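Local coordinates for carboxylase (Deinococcus radiodurans, PDB 5H80), which probably catalyses, through its biotin carboxylase domain, the ATP-dependent carboxylation of biotin within a single-chain carboxylase, at residues F120-A125 and D135-D140. Numbering follows the deposited sequence.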
# COMPACT_ATOMS: atom_id res chain seq x y z
N PHE A 120 -16.51 31.37 -3.42
CA PHE A 120 -16.66 30.32 -4.40
C PHE A 120 -17.57 29.26 -3.78
O PHE A 120 -18.55 28.89 -4.42
CB PHE A 120 -15.33 29.81 -4.94
CG PHE A 120 -15.49 28.61 -5.85
CD1 PHE A 120 -16.11 28.71 -7.10
CD2 PHE A 120 -15.09 27.34 -5.40
CE1 PHE A 120 -16.28 27.60 -7.89
CE2 PHE A 120 -15.27 26.21 -6.21
CZ PHE A 120 -15.86 26.34 -7.44
N ALA A 121 -17.30 28.86 -2.53
CA ALA A 121 -18.18 27.96 -1.81
C ALA A 121 -19.66 28.42 -1.79
O ALA A 121 -20.52 27.67 -2.07
CB ALA A 121 -17.68 27.67 -0.42
N ARG A 122 -19.88 29.69 -1.47
CA ARG A 122 -21.18 30.35 -1.50
C ARG A 122 -21.82 30.23 -2.84
O ARG A 122 -22.99 29.83 -2.89
CB ARG A 122 -21.05 31.78 -0.99
CG ARG A 122 -20.95 31.89 0.53
CD ARG A 122 -21.15 33.36 1.01
NE ARG A 122 -19.86 34.05 0.92
CZ ARG A 122 -19.00 34.16 1.94
NH1 ARG A 122 -19.32 33.76 3.17
NH2 ARG A 122 -17.85 34.75 1.73
N ALA A 123 -21.07 30.47 -3.90
CA ALA A 123 -21.59 30.43 -5.23
C ALA A 123 -21.96 29.00 -5.65
O ALA A 123 -23.02 28.76 -6.21
CB ALA A 123 -20.65 31.03 -6.20
N CYS A 124 -21.13 28.01 -5.24
CA CYS A 124 -21.56 26.62 -5.38
C CYS A 124 -22.95 26.35 -4.77
O CYS A 124 -23.89 25.86 -5.54
CB CYS A 124 -20.43 25.69 -4.81
SG CYS A 124 -18.88 25.61 -5.72
N ALA A 125 -23.10 26.64 -3.46
CA ALA A 125 -24.28 26.52 -2.64
C ALA A 125 -25.50 27.15 -3.40
O ALA A 125 -26.51 26.50 -3.68
CB ALA A 125 -24.04 27.18 -1.30
N ASP A 135 -18.43 24.98 6.05
CA ASP A 135 -19.35 26.08 5.65
C ASP A 135 -18.52 27.30 5.32
O ASP A 135 -17.47 27.47 5.88
CB ASP A 135 -20.55 26.32 6.58
CG ASP A 135 -20.19 26.81 7.89
OD1 ASP A 135 -19.12 27.46 8.07
OD2 ASP A 135 -21.04 26.60 8.80
N PRO A 136 -18.94 28.11 4.33
CA PRO A 136 -18.27 29.34 4.00
C PRO A 136 -17.86 30.31 5.14
O PRO A 136 -16.76 30.84 5.07
CB PRO A 136 -19.25 30.02 3.02
CG PRO A 136 -20.01 28.88 2.40
CD PRO A 136 -20.19 27.93 3.52
N ASP A 137 -18.70 30.47 6.16
CA ASP A 137 -18.41 31.29 7.36
C ASP A 137 -17.16 30.77 8.09
O ASP A 137 -16.35 31.51 8.61
CB ASP A 137 -19.58 31.25 8.32
CG ASP A 137 -20.73 32.10 7.88
OD1 ASP A 137 -20.57 33.00 7.03
OD2 ASP A 137 -21.81 31.84 8.38
N THR A 138 -17.01 29.45 8.08
CA THR A 138 -15.79 28.81 8.65
C THR A 138 -14.60 29.05 7.76
O THR A 138 -13.50 29.22 8.26
CB THR A 138 -16.05 27.30 8.82
OG1 THR A 138 -17.07 27.08 9.77
CG2 THR A 138 -14.73 26.57 9.36
N LEU A 139 -14.76 29.00 6.40
CA LEU A 139 -13.71 29.34 5.45
C LEU A 139 -13.22 30.81 5.69
O LEU A 139 -12.01 31.17 5.62
CB LEU A 139 -14.17 29.16 3.97
CG LEU A 139 -14.61 27.74 3.47
CD1 LEU A 139 -14.89 27.71 1.99
CD2 LEU A 139 -13.50 26.73 3.75
N ASP A 140 -14.21 31.66 5.93
CA ASP A 140 -13.89 33.11 6.13
C ASP A 140 -13.10 33.29 7.39
O ASP A 140 -12.09 34.02 7.42
CB ASP A 140 -15.15 33.99 6.23
CG ASP A 140 -15.66 34.44 4.85
OD1 ASP A 140 -14.84 34.62 3.91
OD2 ASP A 140 -16.89 34.61 4.76
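Arg122 and Asp140 join helices 118-126 and 136-142 through a salt bridge in which two nitrogens grip one oxygen. Asp140 OD2 lies 3.0 Å from Arg122 NH1 and 3.2 Å from Arg122 NH2, in the guanidinium plane. The N-H...O angles, 153° and 145°, show both bonds moderately bent. Asp140 OD2 receives Arg122 NH2 on its syn lone pair, whereas Arg122 NH1 arrives on the syn side but tilted from the carboxylate plane. A bend at chi3 (-85°) turns the arginine's end toward this acceptor. Asp137 OD1 lies 4.1 Å from Arg122 NH1, beyond a salt bridge, and would add to the negative field around the guanidinium.

A second, apolar set of contacts joins the helices. Arg122 CG packs 3.5 Å from Pro136 CB, the two side chains running in opposite directions, while Ala121 CB meets Leu139 CD1 at 3.7 Å and Pro136 CG at 3.9 Å. Phe131 of strand 130-131 touches both Ala121 and Leu139, placing this patch beside the edge strand of the N-terminal parallel sheet.

Asp135, the N-cap residue just before helix 136-142, accepts through OD1 from Thr138 N at 2.9 Å.

A methionine at Arg122 would probably leave Asp140 without its cationic mate. The chemistry thus implies a small apolar patch with an ionic clasp on its partly exposed side.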